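Local coordinates for protein Cys-Gly metallodipeptidase DUG1 (PDB 4G1P) that hydrolyses the dipeptide Cys-Gly as a homodimeric metallopeptidase and is the catalytic component of the complex that degrades glutathione in yeast, at residues 104-109 with 170-175; 317-322 with 345-350; 323-328 with 340-345. All blocks are in the same frame, centred on the assembly; numbering follows the deposited sequence.

Contact 1 is buried catalytic-domain chemistry: two loops, joined by polar bonds and a zinc ligand, with little apolar packing. Contacts 2 and 3 instead pair the same strands, 318-325 and 340-349, in the mixed sheet that also holds strand 210-226, and have Phe-345 in common; His-322 N and Lys-344 O, 2.9 Å apart, probably hydrogen-bond where they join. Contact 2 is buried, apolar on one face and polar on the other, where an arginine reaches the bound cysteine. Contact 3, its centre about 24 Å from that of the chain, is partly exposed and carries a salt bridge. The centres of contacts 1 and 2 lie about 18 Å apart without touching, but all three contacts meet the second subunit.

Contact 1: residues 104-109 with 170-175; sequences DVQPAQ and MEESGS. With ZN (zinc ion), chain B; GLY (glycine), chain D.
Asp-104 meets Glu-171 and Glu-172, and Gln-106 meets Glu-172, joining two loops that follow strands 96-102 and 162-168 at the dinuclear zinc site of an M20 peptidase. The carboxylate of Asp-104 faces the backbone of the second loop: Glu-171 N donates to Asp-104 OD1 (3.0 Å), and Glu-172 N reaches the syn lone pair of Asp-104 OD2 (2.8 Å). Ser-33 OG also binds OD2, so this oxygen has two partners. By analogy with relatives, Asp-104 and Glu-171 are probably active-site residues, the latter as the proton acceptor.

Glu-172 can be followed outward. Glu-172 CB sits 3.3 Å from Asp-104 OD2. Glu-172 CG stays near the same oxygen and lies 3.8 Å from Val-105 C. With CG beside the backbone N (chi1 -54°) and the chain bent at chi2, the carboxylate swings back across the end of Gln-106 and up to the metal, its CD lying between Gln-106 NE2 and the zinc. Gln-106 NE2 donates to Glu-172 OE1 over 2.6 Å. The approach is from above the carboxylate, 52° out of its plane, although OE1 lies close to the amide plane of Gln-106; the two flat groups are 74° apart. Zinc is held unevenly, since Glu-172 OE2 binds it at 2.1 Å whereas Glu-172 OE1 stands farther off at 2.6 Å. Asp-137, His-450 and the amino group of the bound glycine complete this metal's shell, and Glu-171 lines the same glycine pocket. Glu-172 OE2 has one more partner: a water that donates to it over 2.8 Å and accepts from Gln-106 N.

Contact 2: residues 317-322 with 345-350; sequences PSLSIH and FSIRTV. With CYS (cysteine), chain E.
Arg-348 lies with its CG 3.2 Å from Ser-318 OG on the neighbouring strand, and from there its chain, bent at chi2 (-70°), carries the guanidinium away to the substrate pocket. Arg-348 NH1 donates to atom O of the bound cysteine over 2.9 Å, nearly straight at 168°, with the acceptor at the guanidinium edge near its plane. Arg-348 NH2 hydrogen-bonds to Ser-234 OG of the second subunit. With leucine in its place, that oxygen of the cysteine would probably be left without this donor and Ser-234 of the second subunit without its mate.

Behind this first shell, the backbones run antiparallel, their axes at 160°. Ser-320 and Ser-346 form a hydrogen-bonded pair, with Ser-320 N to Ser-346 O at 3.0 Å and the return bond from Ser-346 N to Ser-320 O at 3.1 Å. On the same face as Arg-348, Ser-346 OG meets the edge of the His-322 ring, hydrogen-bonded to His-322 NE2 over 2.6 Å. His-322 ND1 binds Val-336 O of the second subunit, so the imidazole is gripped at both nitrogens.

The opposite face is apolar. Leu-319 CG packs against Ile-347 CG1 at 3.8 Å, and Leu-319 CD2 approaches Phe-345 CD2 at 4.0 Å. Val-362 of helix 355-371 touches both Phe-345 and Ile-347. A sheet backed by helix on one side and facing substrate and partner subunit on the other is consistent with the lid domain of dimeric M20 peptidases, here supplying Arg-348 to the cysteine pocket.

Contact 3: residues 323-328 with 340-345; sequences GVEGAF and KVFGKF
Glu-325, with CG anti to the backbone N (chi1 173°) and extended beyond it, lays its carboxylate over one face of the Phe-342 ring. The two planes are only 16° apart, so the groups are stacked, with Glu-325 CD 3.8 Å from Phe-342 CD1. Lys-344 reaches the same acid by bending at chi2 and again at chi4 (59°), which curls its amine back over the strand pair. Lys-344 NZ then forms a salt bridge with Glu-325 OE1 at 2.8 Å, on the anti lone pair, away from Glu-325 OE2, which lies over the ring toward its rim. Gly-332 O of the second subunit also accepts from NZ, tying this pair to the dimer.

Beneath these side chains, Glu-325 and Phe-342 are an antiparallel hydrogen-bonded pair: Glu-325 N to Phe-342 O is 2.8 Å, and Phe-342 N returns to Glu-325 O. Lys-344 N adds a bond to Gly-323 O at 2.9 Å. On the other face, Val-324 CG1 approaches Val-341 CB at 4.2 Å, and both valines rest on Met-245 of helix 244-252. Strand 340-349 continues the sheet on its far edge, where Val-341 and Gly-343 bond through their backbones to Ile-225 and Thr-223 of strand 210-226.

Contact 1: residues 104-109 with 170-175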
loop_
_atom_site.group_PDB
_atom_site.type_symbol
_atom_site.label_atom_id
_atom_site.label_comp_id
_atom_site.label_asym_id
_atom_site.label_seq_id
_atom_site.Cartn_x
_atom_site.Cartn_y
_atom_site.Cartn_z
ATOM N N ASP A 104 23.789 2.636 2.951
ATOM C CA ASP A 104 22.361 2.922 2.891
ATOM C C ASP A 104 21.659 1.758 3.547
ATOM O O ASP A 104 22.288 0.731 3.797
ATOM C CB ASP A 104 21.859 3.118 1.457
ATOM C CG ASP A 104 22.069 1.886 0.582
ATOM O OD1 ASP A 104 23.224 1.420 0.448
ATOM O OD2 ASP A 104 21.076 1.381 0.016
ATOM N N VAL A 105 20.365 1.927 3.829
ATOM C CA VAL A 105 19.588 0.973 4.624
ATOM C C VAL A 105 18.131 0.924 4.185
ATOM O O VAL A 105 17.610 1.883 3.631
ATOM C CB VAL A 105 19.601 1.353 6.130
ATOM C CG1 VAL A 105 21.002 1.239 6.722
ATOM C CG2 VAL A 105 19.049 2.762 6.344
ATOM N N GLN A 106 17.475 -0.199 4.456
ATOM C CA GLN A 106 16.039 -0.350 4.222
ATOM C C GLN A 106 15.213 0.665 5.020
ATOM O O GLN A 106 15.632 1.105 6.077
ATOM C CB GLN A 106 15.606 -1.769 4.588
ATOM C CG GLN A 106 16.066 -2.834 3.611
ATOM C CD GLN A 106 15.283 -2.802 2.317
ATOM O OE1 GLN A 106 14.056 -2.794 2.333
ATOM N NE2 GLN A 106 15.988 -2.768 1.185
ATOM N N PRO A 107 14.040 1.059 4.500
ATOM C CA PRO A 107 13.172 1.937 5.293
ATOM C C PRO A 107 12.743 1.258 6.586
ATOM O O PRO A 107 12.758 0.027 6.677
ATOM C CB PRO A 107 11.946 2.146 4.389
ATOM C CG PRO A 107 12.023 1.082 3.365
ATOM C CD PRO A 107 13.476 0.798 3.167
ATOM N N ALA A 108 12.354 2.063 7.567
ATOM C CA ALA A 108 11.880 1.550 8.835
ATOM C C ALA A 108 11.052 2.590 9.574
ATOM O O ALA A 108 11.356 3.787 9.562
ATOM C CB ALA A 108 13.048 1.105 9.689
ATOM N N GLN A 109 10.001 2.111 10.224
ATOM C CA GLN A 109 9.162 2.942 11.075
ATOM C C GLN A 109 8.756 2.133 12.279
ATOM O O GLN A 109 8.530 0.924 12.174
ATOM C CB GLN A 109 7.891 3.348 10.350
ATOM C CG GLN A 109 8.038 4.500 9.401
ATOM C CD GLN A 109 6.694 4.871 8.823
ATOM O OE1 GLN A 109 5.755 4.072 8.871
ATOM N NE2 GLN A 109 6.580 6.089 8.301
ATOM N N MET A 170 23.778 2.777 -2.434
ATOM C CA MET A 170 22.615 2.441 -3.241
ATOM C C MET A 170 22.350 0.941 -3.248
ATOM O O MET A 170 21.635 0.444 -4.118
ATOM C CB MET A 170 22.778 2.940 -4.684
ATOM C CG MET A 170 22.491 4.426 -4.893
ATOM S SD MET A 170 20.787 4.895 -4.529
ATOM C CE MET A 170 19.941 4.388 -6.011
ATOM N N GLU A 171 22.915 0.213 -2.290
ATOM C CA GLU A 171 22.786 -1.246 -2.323
ATOM C C GLU A 171 21.337 -1.697 -2.177
ATOM O O GLU A 171 20.917 -2.652 -2.820
ATOM C CB GLU A 171 23.661 -1.914 -1.268
ATOM C CG GLU A 171 24.033 -3.360 -1.569
ATOM C CD GLU A 171 23.094 -4.388 -0.930
ATOM O OE1 GLU A 171 22.076 -3.992 -0.313
ATOM O OE2 GLU A 171 23.382 -5.605 -1.052
ATOM N N GLU A 172 20.576 -0.993 -1.348
ATOM C CA GLU A 172 19.180 -1.354 -1.127
ATOM C C GLU A 172 18.282 -0.809 -2.243
ATOM O O GLU A 172 17.060 -0.940 -2.185
ATOM C CB GLU A 172 18.699 -0.857 0.248
ATOM C CG GLU A 172 19.549 -1.306 1.433
ATOM C CD GLU A 172 19.340 -2.776 1.790
ATOM O OE1 GLU A 172 18.534 -3.454 1.118
ATOM O OE2 GLU A 172 19.986 -3.260 2.744
ATOM N N SER A 173 18.902 -0.213 -3.254
ATOM C CA SER A 173 18.186 0.409 -4.357
ATOM C C SER A 173 18.849 0.086 -5.704
ATOM O O SER A 173 19.006 0.959 -6.568
ATOM C CB SER A 173 18.113 1.927 -4.150
ATOM O OG SER A 173 17.557 2.251 -2.885
ATOM N N GLY A 174 19.255 -1.172 -5.868
ATOM C CA GLY A 174 19.796 -1.645 -7.133
ATOM C C GLY A 174 21.278 -1.431 -7.389
ATOM O O GLY A 174 21.759 -1.797 -8.456
ATOM N N SER A 175 22.004 -0.849 -6.434
ATOM C CA SER A 175 23.440 -0.578 -6.601
ATOM C C SER A 175 23.726 0.150 -7.903
ATOM O O SER A 175 24.672 -0.179 -8.609
ATOM C CB SER A 175 24.259 -1.871 -6.552
ATOM O OG SER A 175 24.150 -2.500 -5.283
HETATM ZN ZN ZN B . 19.635 -5.299 2.594
HETATM N N GLY D . 19.972 -7.657 1.575
HETATM C CA GLY D . 20.480 -6.557 0.778
HETATM C C GLY D . 19.993 -6.826 -0.620
HETATM O O GLY D . 20.755 -7.234 -1.491
HETATM O O HOH W 1 19.249 -2.480 5.283
#

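Contact 2: residues 317-322 with 345-350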
loop_
_atom_site.group_PDB
_atom_site.type_symbol
_atom_site.label_atom_id
_atom_site.label_comp_id
_atom_site.label_asym_id
_atom_site.label_seq_id
_atom_site.Cartn_x
_atom_site.Cartn_y
_atom_site.Cartn_z
ATOM N N PRO A 317 15.980 -21.715 -8.009
ATOM C CA PRO A 317 15.419 -20.360 -8.038
ATOM C C PRO A 317 14.192 -20.232 -7.153
ATOM O O PRO A 317 13.637 -21.237 -6.712
ATOM C CB PRO A 317 15.033 -20.163 -9.512
ATOM C CG PRO A 317 14.879 -21.528 -10.054
ATOM C CD PRO A 317 15.850 -22.400 -9.305
ATOM N N SER A 318 13.786 -19.000 -6.872
ATOM C CA SER A 318 12.541 -18.768 -6.141
ATOM C C SER A 318 11.829 -17.538 -6.681
ATOM O O SER A 318 12.446 -16.679 -7.314
ATOM C CB SER A 318 12.803 -18.621 -4.644
ATOM O OG SER A 318 13.699 -17.557 -4.398
ATOM N N LEU A 319 10.521 -17.466 -6.459
ATOM C CA LEU A 319 9.737 -16.318 -6.905
ATOM C C LEU A 319 8.922 -15.842 -5.722
ATOM O O LEU A 319 8.185 -16.616 -5.115
ATOM C CB LEU A 319 8.835 -16.688 -8.083
ATOM C CG LEU A 319 8.278 -15.572 -8.980
ATOM C CD1 LEU A 319 7.766 -16.140 -10.299
ATOM C CD2 LEU A 319 7.162 -14.792 -8.302
ATOM N N SER A 320 9.084 -14.573 -5.378
ATOM C CA SER A 320 8.368 -14.007 -4.247
ATOM C C SER A 320 7.458 -12.873 -4.697
ATOM O O SER A 320 7.763 -12.148 -5.654
ATOM C CB SER A 320 9.350 -13.501 -3.190
ATOM O OG SER A 320 9.774 -14.551 -2.335
ATOM N N ILE A 321 6.337 -12.708 -4.009
ATOM C CA ILE A 321 5.417 -11.636 -4.381
ATOM C C ILE A 321 5.317 -10.602 -3.258
ATOM O O ILE A 321 4.899 -10.916 -2.152
ATOM C CB ILE A 321 4.056 -12.198 -4.831
ATOM C CG1 ILE A 321 4.237 -12.898 -6.174
ATOM C CG2 ILE A 321 3.025 -11.087 -4.970
ATOM C CD1 ILE A 321 3.018 -13.599 -6.668
ATOM N N HIS A 322 5.719 -9.370 -3.562
ATOM C CA HIS A 322 5.977 -8.365 -2.542
ATOM C C HIS A 322 4.822 -7.449 -2.176
ATOM O O HIS A 322 4.738 -6.978 -1.045
ATOM C CB HIS A 322 7.163 -7.530 -2.971
ATOM C CG HIS A 322 8.348 -8.355 -3.328
ATOM N ND1 HIS A 322 9.029 -9.109 -2.397
ATOM C CD2 HIS A 322 8.950 -8.585 -4.517
ATOM C CE1 HIS A 322 10.018 -9.744 -2.994
ATOM N NE2 HIS A 322 9.991 -9.445 -4.280
ATOM N N PHE A 345 7.125 -8.285 -7.858
ATOM C CA PHE A 345 7.628 -9.648 -7.643
ATOM C C PHE A 345 9.078 -9.818 -8.127
ATOM O O PHE A 345 9.515 -9.208 -9.111
ATOM C CB PHE A 345 6.712 -10.687 -8.311
ATOM C CG PHE A 345 6.735 -10.637 -9.810
ATOM C CD1 PHE A 345 5.992 -9.697 -10.498
ATOM C CD2 PHE A 345 7.498 -11.529 -10.534
ATOM C CE1 PHE A 345 6.009 -9.652 -11.878
ATOM C CE2 PHE A 345 7.525 -11.484 -11.917
ATOM C CZ PHE A 345 6.775 -10.547 -12.588
ATOM N N SER A 346 9.830 -10.649 -7.430
ATOM C CA SER A 346 11.211 -10.892 -7.835
ATOM C C SER A 346 11.555 -12.378 -7.937
ATOM O O SER A 346 10.912 -13.243 -7.314
ATOM C CB SER A 346 12.176 -10.178 -6.897
ATOM O OG SER A 346 11.926 -10.560 -5.565
ATOM N N ILE A 347 12.568 -12.665 -8.747
ATOM C CA ILE A 347 13.068 -14.018 -8.885
ATOM C C ILE A 347 14.523 -14.092 -8.431
ATOM O O ILE A 347 15.369 -13.292 -8.849
ATOM C CB ILE A 347 12.942 -14.518 -10.329
ATOM C CG1 ILE A 347 11.469 -14.459 -10.788
ATOM C CG2 ILE A 347 13.488 -15.925 -10.437
ATOM C CD1 ILE A 347 11.236 -14.816 -12.260
ATOM N N ARG A 348 14.802 -15.036 -7.542
ATOM C CA ARG A 348 16.174 -15.309 -7.140
ATOM C C ARG A 348 16.815 -16.224 -8.166
ATOM O O ARG A 348 16.360 -17.341 -8.382
ATOM C CB ARG A 348 16.209 -15.943 -5.752
ATOM C CG ARG A 348 15.707 -15.018 -4.636
ATOM C CD ARG A 348 16.658 -13.865 -4.359
ATOM N NE ARG A 348 16.043 -12.882 -3.478
ATOM C CZ ARG A 348 16.663 -11.822 -2.956
ATOM N NH1 ARG A 348 17.959 -11.601 -3.182
ATOM N NH2 ARG A 348 15.978 -10.990 -2.176
ATOM N N THR A 349 17.862 -15.745 -8.821
ATOM C CA THR A 349 18.476 -16.531 -9.882
ATOM C C THR A 349 19.630 -17.408 -9.395
ATOM O O THR A 349 20.319 -17.088 -8.432
ATOM C CB THR A 349 18.952 -15.638 -11.022
ATOM O OG1 THR A 349 20.034 -14.835 -10.562
ATOM C CG2 THR A 349 17.824 -14.722 -11.478
ATOM N N VAL A 350 19.815 -18.530 -10.077
ATOM C CA VAL A 350 20.877 -19.469 -9.777
ATOM C C VAL A 350 21.561 -19.800 -11.086
ATOM O O VAL A 350 21.062 -19.439 -12.153
ATOM C CB VAL A 350 20.300 -20.754 -9.200
ATOM C CG1 VAL A 350 19.569 -20.471 -7.888
ATOM C CG2 VAL A 350 19.381 -21.404 -10.214
HETATM N N CYS E . 18.697 -6.613 -0.814
HETATM C CA CYS E . 17.995 -7.092 -1.988
HETATM C C CYS E . 17.922 -8.620 -1.934
HETATM O O CYS E . 18.940 -9.299 -1.807
HETATM C CB CYS E . 18.671 -6.593 -3.267
HETATM S SG CYS E . 17.858 -7.076 -4.759
#

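Contact 3: residues 323-328 with 340-345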
loop_
_atom_site.group_PDB
_atom_site.type_symbol
_atom_site.label_atom_id
_atom_site.label_comp_id
_atom_site.label_asym_id
_atom_site.label_seq_id
_atom_site.Cartn_x
_atom_site.Cartn_y
_atom_site.Cartn_z
ATOM N N GLY A 323 3.936 -7.174 -3.117
ATOM C CA GLY A 323 2.877 -6.226 -2.842
ATOM C C GLY A 323 2.448 -5.472 -4.075
ATOM O O GLY A 323 3.017 -5.639 -5.164
ATOM N N VAL A 324 1.432 -4.637 -3.898
ATOM C CA VAL A 324 0.846 -3.888 -4.994
ATOM C C VAL A 324 1.000 -2.398 -4.756
ATOM O O VAL A 324 0.723 -1.911 -3.660
ATOM C CB VAL A 324 -0.655 -4.211 -5.153
ATOM C CG1 VAL A 324 -1.219 -3.459 -6.316
ATOM C CG2 VAL A 324 -0.853 -5.675 -5.363
ATOM N N GLU A 325 1.453 -1.685 -5.781
ATOM C CA GLU A 325 1.509 -0.232 -5.751
ATOM C C GLU A 325 0.350 0.385 -6.557
ATOM O O GLU A 325 0.061 -0.050 -7.674
ATOM C CB GLU A 325 2.852 0.235 -6.319
ATOM C CG GLU A 325 2.997 1.740 -6.496
ATOM C CD GLU A 325 4.213 2.103 -7.342
ATOM O OE1 GLU A 325 5.133 1.265 -7.439
ATOM O OE2 GLU A 325 4.249 3.215 -7.918
ATOM N N GLY A 326 -0.313 1.393 -5.993
ATOM C CA GLY A 326 -1.305 2.159 -6.740
ATOM C C GLY A 326 -2.744 1.853 -6.363
ATOM O O GLY A 326 -3.686 2.398 -6.952
ATOM N N ALA A 327 -2.920 0.969 -5.388
ATOM C CA ALA A 327 -4.251 0.599 -4.935
ATOM C C ALA A 327 -4.479 1.062 -3.508
ATOM O O ALA A 327 -3.826 1.999 -3.029
ATOM C CB ALA A 327 -4.463 -0.898 -5.052
ATOM N N PHE A 328 -5.403 0.412 -2.822
ATOM C CA PHE A 328 -5.740 0.833 -1.474
ATOM C C PHE A 328 -5.067 -0.068 -0.438
ATOM O O PHE A 328 -5.336 -1.270 -0.383
ATOM C CB PHE A 328 -7.258 0.868 -1.280
ATOM C CG PHE A 328 -7.673 0.966 0.142
ATOM C CD1 PHE A 328 -7.424 2.120 0.871
ATOM C CD2 PHE A 328 -8.311 -0.099 0.768
ATOM C CE1 PHE A 328 -7.822 2.211 2.215
ATOM C CE2 PHE A 328 -8.705 -0.016 2.111
ATOM C CZ PHE A 328 -8.461 1.142 2.830
ATOM N N LYS A 340 -4.507 2.495 -12.055
ATOM C CA LYS A 340 -3.226 1.990 -12.531
ATOM C C LYS A 340 -2.424 1.366 -11.391
ATOM O O LYS A 340 -1.973 2.059 -10.477
ATOM C CB LYS A 340 -2.449 3.119 -13.204
ATOM C CG LYS A 340 -1.111 2.732 -13.818
ATOM C CD LYS A 340 -0.506 3.947 -14.526
ATOM C CE LYS A 340 0.847 3.635 -15.118
ATOM N NZ LYS A 340 1.344 4.726 -16.005
ATOM N N VAL A 341 -2.258 0.048 -11.464
ATOM C CA VAL A 341 -1.610 -0.731 -10.419
ATOM C C VAL A 341 -0.286 -1.392 -10.860
ATOM O O VAL A 341 -0.100 -1.731 -12.027
ATOM C CB VAL A 341 -2.550 -1.822 -9.911
ATOM C CG1 VAL A 341 -3.650 -1.220 -9.085
ATOM C CG2 VAL A 341 -3.129 -2.592 -11.068
ATOM N N PHE A 342 0.627 -1.578 -9.916
ATOM C CA PHE A 342 1.924 -2.174 -10.206
ATOM C C PHE A 342 2.099 -3.355 -9.272
ATOM O O PHE A 342 2.185 -3.175 -8.053
ATOM C CB PHE A 342 3.071 -1.189 -9.958
ATOM C CG PHE A 342 2.912 0.141 -10.644
ATOM C CD1 PHE A 342 1.967 1.071 -10.206
ATOM C CD2 PHE A 342 3.749 0.494 -11.691
ATOM C CE1 PHE A 342 1.836 2.309 -10.825
ATOM C CE2 PHE A 342 3.623 1.738 -12.316
ATOM C CZ PHE A 342 2.666 2.642 -11.879
ATOM N N GLY A 343 2.141 -4.560 -9.833
ATOM C CA GLY A 343 2.397 -5.749 -9.040
ATOM C C GLY A 343 3.894 -5.989 -8.894
ATOM O O GLY A 343 4.622 -6.009 -9.889
ATOM N N LYS A 344 4.349 -6.160 -7.656
ATOM C CA LYS A 344 5.775 -6.319 -7.379
ATOM C C LYS A 344 6.149 -7.782 -7.114
ATOM O O LYS A 344 5.554 -8.450 -6.266
ATOM C CB LYS A 344 6.180 -5.441 -6.190
ATOM C CG LYS A 344 5.781 -3.968 -6.336
ATOM C CD LYS A 344 6.522 -3.313 -7.485
ATOM C CE LYS A 344 6.109 -1.875 -7.691
ATOM N NZ LYS A 344 6.337 -1.059 -6.493
ATOM N N PHE A 345 7.125 -8.285 -7.858
ATOM C CA PHE A 345 7.628 -9.648 -7.643
ATOM C C PHE A 345 9.078 -9.818 -8.127
ATOM O O PHE A 345 9.515 -9.208 -9.111
ATOM C CB PHE A 345 6.712 -10.687 -8.311
ATOM C CG PHE A 345 6.735 -10.637 -9.810
ATOM C CD1 PHE A 345 5.992 -9.697 -10.498
ATOM C CD2 PHE A 345 7.498 -11.529 -10.534
ATOM C CE1 PHE A 345 6.009 -9.652 -11.878
ATOM C CE2 PHE A 345 7.525 -11.484 -11.917
ATOM C CZ PHE A 345 6.775 -10.547 -12.588
HETATM O O HOH W 2 -4.627 3.839 -9.424
#